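Local structure of protein induced by osmotic stress (Scheffersomyces stipitis, 5YWN) at residues F196-K206 against S321-V332. The protein probably reduces ketones, haloketones among them, asymmetrically with NADPH, as a member of the dihydroflavonol-4-reductase subfamily. The protein carries 1 engineered substitution. Residues are numbered along the deposited sequence; the frame is centred on the assembly and turned at random.
Sequences FGPQAKDEEVK and SVVDSIKQVLKV
Gln328, on the C-terminal helix 318-332, reaches into the loop that follows strand 194-196 of this Rossmann-fold reductase and bonds to three groups there. Its CB points toward the loop, and with CG anti to the backbone N (chi1 -176°) the extended chain carries the amide there. Val205 comes alongside, running antiparallel to it, CG2 lying 3.6 Å from Gln328 CG and 3.5 Å from Gln328 CD. At the tip, Gln328 OE1, 3.5 Å from Pro198 CA, accepts the N-H of Gln199 (N to OE1 2.8 Å) in a bent bond, in the carbonyl plane and on a lone pair. Gln328 NE2 donates to Gln199 O at 3.2 Å and, straighter (N-H...O 166°), to Asp202 OD1 at 2.7 Å, both close to the amide plane; this donor and acceptor pattern sets the amide's flip. A leucine here would probably leave Gln199 N and O and Asp202 OD1 without these partners. Nearer the strand, Ser325 CB lies 3.7 Å from Gly197 C, and a water joins Gly197 N to Ser325 OG, which also hydrogen-bonds to Asn217 OD1. Beyond Gln328, Lys331 NZ forms a salt bridge with Asp202 OD2 at 3.2 Å, approaching on the syn side, 24° out of the carboxylate plane.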
loop_
_atom_site.group_PDB
_atom_site.type_symbol
_atom_site.label_atom_id
_atom_site.label_comp_id
_atom_site.label_asym_id
_atom_site.label_seq_id
_atom_site.Cartn_x
_atom_site.Cartn_y
_atom_site.Cartn_z
ATOM N N PHE A 196 2.388 8.370 -0.961
ATOM C CA PHE A 196 3.472 9.161 -1.494
ATOM C C PHE A 196 4.773 8.925 -0.694
ATOM O O PHE A 196 4.752 8.472 0.386
ATOM C CB PHE A 196 3.185 10.671 -1.503
ATOM C CG PHE A 196 1.951 11.090 -2.229
ATOM C CD1 PHE A 196 1.411 10.355 -3.241
ATOM C CD2 PHE A 196 1.342 12.260 -1.892
ATOM C CE1 PHE A 196 0.285 10.776 -3.873
ATOM C CE2 PHE A 196 0.228 12.687 -2.535
ATOM C CZ PHE A 196 -0.311 11.948 -3.508
ATOM N N GLY A 197 5.873 9.340 -1.274
ATOM C CA GLY A 197 7.158 9.205 -0.680
ATOM C C GLY A 197 8.234 8.508 -1.492
ATOM O O GLY A 197 7.977 7.912 -2.478
ATOM N N PRO A 198 9.478 8.625 -1.064
ATOM C CA PRO A 198 10.591 8.047 -1.811
ATOM C C PRO A 198 10.561 6.542 -1.879
ATOM O O PRO A 198 9.998 5.961 -1.030
ATOM C CB PRO A 198 11.800 8.490 -1.012
ATOM C CG PRO A 198 11.311 8.629 0.363
ATOM C CD PRO A 198 9.925 9.125 0.238
ATOM N N GLN A 199 11.116 5.963 -2.928
ATOM C CA GLN A 199 11.281 4.531 -3.064
ATOM C C GLN A 199 12.343 4.019 -2.117
ATOM O O GLN A 199 13.237 4.724 -1.816
ATOM C CB GLN A 199 11.715 4.156 -4.461
ATOM C CG GLN A 199 11.006 4.839 -5.579
ATOM C CD GLN A 199 9.683 4.224 -5.909
ATOM O OE1 GLN A 199 9.592 3.070 -6.190
ATOM N NE2 GLN A 199 8.671 5.015 -5.904
ATOM N N ALA A 200 12.254 2.766 -1.709
ATOM C CA ALA A 200 13.209 2.204 -0.786
ATOM C C ALA A 200 14.671 2.224 -1.305
ATOM O O ALA A 200 15.568 2.467 -0.579
ATOM C CB ALA A 200 12.796 0.812 -0.370
ATOM N N LYS A 201 14.841 1.995 -2.591
ATOM C CA LYS A 201 16.128 1.991 -3.223
ATOM C C LYS A 201 16.174 2.916 -4.428
ATOM O O LYS A 201 15.304 2.881 -5.262
ATOM C CB LYS A 201 16.479 0.594 -3.670
ATOM C CG LYS A 201 16.789 -0.385 -2.567
ATOM C CD LYS A 201 18.111 -0.130 -1.919
ATOM C CE LYS A 201 18.277 -1.069 -0.774
ATOM N NZ LYS A 201 19.643 -1.137 -0.278
ATOM N N ASP A 202 17.259 3.646 -4.530
ATOM C CA ASP A 202 17.513 4.554 -5.615
ATOM C C ASP A 202 17.505 3.829 -6.940
ATOM O O ASP A 202 17.027 4.333 -7.886
ATOM C CB ASP A 202 18.846 5.236 -5.425
ATOM C CG ASP A 202 18.843 6.202 -4.282
ATOM O OD1 ASP A 202 17.764 6.563 -3.824
ATOM O OD2 ASP A 202 19.909 6.571 -3.837
ATOM N N GLU A 203 17.996 2.617 -6.933
ATOM C CA GLU A 203 18.105 1.767 -8.087
ATOM C C GLU A 203 16.774 1.400 -8.721
ATOM O O GLU A 203 16.713 1.082 -9.848
ATOM C CB GLU A 203 18.867 0.501 -7.711
ATOM C CG GLU A 203 20.264 0.713 -7.233
ATOM C CD GLU A 203 20.390 0.872 -5.744
ATOM O OE1 GLU A 203 19.453 1.309 -5.093
ATOM O OE2 GLU A 203 21.452 0.591 -5.219
ATOM N N GLU A 204 15.721 1.444 -7.937
ATOM C CA GLU A 204 14.420 1.118 -8.373
ATOM C C GLU A 204 13.654 2.305 -8.897
ATOM O O GLU A 204 12.598 2.160 -9.402
ATOM C CB GLU A 204 13.654 0.399 -7.261
ATOM C CG GLU A 204 14.210 -0.982 -6.888
ATOM C CD GLU A 204 13.897 -2.066 -7.904
ATOM O OE1 GLU A 204 14.778 -2.441 -8.665
ATOM O OE2 GLU A 204 12.761 -2.519 -7.974
ATOM N N VAL A 205 14.213 3.471 -8.789
ATOM C CA VAL A 205 13.536 4.657 -9.225
ATOM C C VAL A 205 13.220 4.678 -10.728
ATOM O O VAL A 205 12.112 4.964 -11.106
ATOM C CB VAL A 205 14.348 5.895 -8.807
ATOM C CG1 VAL A 205 13.855 7.148 -9.469
ATOM C CG2 VAL A 205 14.332 6.041 -7.313
ATOM N N LYS A 206 14.193 4.387 -11.556
ATOM C CA LYS A 206 13.952 4.412 -12.959
ATOM C C LYS A 206 12.908 3.379 -13.488
ATOM O O LYS A 206 12.251 3.619 -14.477
ATOM C CB LYS A 206 15.271 4.389 -13.727
ATOM C CG LYS A 206 15.957 5.735 -13.851
ATOM C CD LYS A 206 14.950 6.870 -14.032
ATOM C CE LYS A 206 15.546 8.277 -14.090
ATOM N NZ LYS A 206 16.986 8.364 -14.462
ATOM N N SER A 321 7.164 14.448 2.674
ATOM C CA SER A 321 6.982 13.285 1.838
ATOM C C SER A 321 7.245 13.660 0.377
ATOM O O SER A 321 7.980 13.038 -0.286
ATOM C CB SER A 321 5.583 12.710 2.022
ATOM O OG SER A 321 5.376 11.588 1.243
ATOM N N VAL A 322 6.655 14.754 -0.044
ATOM C CA VAL A 322 6.863 15.266 -1.368
ATOM C C VAL A 322 8.333 15.631 -1.626
ATOM O O VAL A 322 8.849 15.219 -2.568
ATOM C CB VAL A 322 5.936 16.468 -1.625
ATOM C CG1 VAL A 322 6.349 17.289 -2.806
ATOM C CG2 VAL A 322 4.516 16.002 -1.828
ATOM N N VAL A 323 8.959 16.385 -0.755
ATOM C CA VAL A 323 10.330 16.813 -0.954
ATOM C C VAL A 323 11.246 15.576 -1.022
ATOM O O VAL A 323 12.025 15.490 -1.862
ATOM C CB VAL A 323 10.835 17.796 0.153
ATOM C CG1 VAL A 323 12.335 17.928 0.165
ATOM C CG2 VAL A 323 10.205 19.163 0.061
ATOM N N ASP A 324 11.069 14.640 -0.127
ATOM C CA ASP A 324 11.887 13.461 -0.091
ATOM C C ASP A 324 11.715 12.694 -1.400
ATOM O O ASP A 324 12.641 12.199 -1.905
ATOM C CB ASP A 324 11.553 12.580 1.125
ATOM C CG ASP A 324 12.121 13.128 2.435
ATOM O OD1 ASP A 324 12.829 14.118 2.407
ATOM O OD2 ASP A 324 11.855 12.557 3.476
ATOM N N SER A 325 10.499 12.618 -1.913
ATOM C CA SER A 325 10.249 11.896 -3.128
ATOM C C SER A 325 10.941 12.542 -4.346
ATOM O O SER A 325 11.550 11.889 -5.118
ATOM C CB SER A 325 8.741 11.672 -3.325
ATOM O OG SER A 325 8.435 11.013 -4.507
ATOM N N ILE A 326 10.822 13.855 -4.452
ATOM C CA ILE A 326 11.449 14.634 -5.488
ATOM C C ILE A 326 12.966 14.662 -5.445
ATOM O O ILE A 326 13.568 14.552 -6.441
ATOM C CB ILE A 326 10.834 16.030 -5.596
ATOM C CG1 ILE A 326 9.430 15.906 -6.140
ATOM C CG2 ILE A 326 11.620 16.928 -6.525
ATOM C CD1 ILE A 326 8.499 16.869 -5.574
ATOM N N LYS A 327 13.531 14.783 -4.265
ATOM C CA LYS A 327 14.970 14.796 -4.091
ATOM C C LYS A 327 15.520 13.512 -4.649
ATOM O O LYS A 327 16.463 13.545 -5.335
ATOM C CB LYS A 327 15.359 14.882 -2.639
ATOM C CG LYS A 327 15.540 16.272 -2.158
ATOM C CD LYS A 327 16.001 16.406 -0.715
ATOM C CE LYS A 327 15.977 17.857 -0.281
ATOM N NZ LYS A 327 15.646 18.078 1.159
ATOM N N GLN A 328 14.860 12.394 -4.391
ATOM C CA GLN A 328 15.303 11.149 -4.937
ATOM C C GLN A 328 15.294 11.089 -6.450
ATOM O O GLN A 328 16.212 10.620 -7.021
ATOM C CB GLN A 328 14.495 9.996 -4.395
ATOM C CG GLN A 328 14.973 8.648 -4.859
ATOM C CD GLN A 328 14.289 7.510 -4.174
ATOM O OE1 GLN A 328 13.103 7.421 -4.177
ATOM N NE2 GLN A 328 15.062 6.634 -3.600
ATOM N N VAL A 329 14.236 11.542 -7.071
ATOM C CA VAL A 329 14.143 11.516 -8.494
ATOM C C VAL A 329 15.215 12.421 -9.124
ATOM O O VAL A 329 15.794 12.082 -10.088
ATOM C CB VAL A 329 12.737 11.858 -9.004
ATOM C CG1 VAL A 329 12.752 12.049 -10.518
ATOM C CG2 VAL A 329 11.757 10.787 -8.602
ATOM N N LEU A 330 15.450 13.555 -8.528
ATOM C CA LEU A 330 16.498 14.443 -8.993
ATOM C C LEU A 330 17.880 13.806 -8.859
ATOM O O LEU A 330 18.660 13.885 -9.743
ATOM C CB LEU A 330 16.450 15.790 -8.319
ATOM C CG LEU A 330 15.222 16.620 -8.556
ATOM C CD1 LEU A 330 15.269 17.941 -7.889
ATOM C CD2 LEU A 330 14.931 16.790 -9.996
ATOM N N LYS A 331 18.135 13.156 -7.758
ATOM C CA LYS A 331 19.411 12.543 -7.530
ATOM C C LYS A 331 19.744 11.535 -8.597
ATOM O O LYS A 331 20.832 11.443 -9.049
ATOM C CB LYS A 331 19.415 11.872 -6.184
ATOM C CG LYS A 331 20.723 11.225 -5.799
ATOM C CD LYS A 331 20.755 10.872 -4.336
ATOM C CE LYS A 331 21.695 9.748 -4.005
ATOM N NZ LYS A 331 21.374 9.157 -2.701
ATOM N N VAL A 332 18.759 10.794 -9.000
ATOM C CA VAL A 332 18.965 9.745 -9.951
ATOM C C VAL A 332 19.010 10.252 -11.400
ATOM O O VAL A 332 19.503 9.606 -12.261
ATOM C CB VAL A 332 17.971 8.626 -9.697
ATOM C CG1 VAL A 332 18.307 7.446 -10.554
ATOM C CG2 VAL A 332 18.083 8.186 -8.265
HETATM O O HOH W 1 5.639 10.344 -4.040
#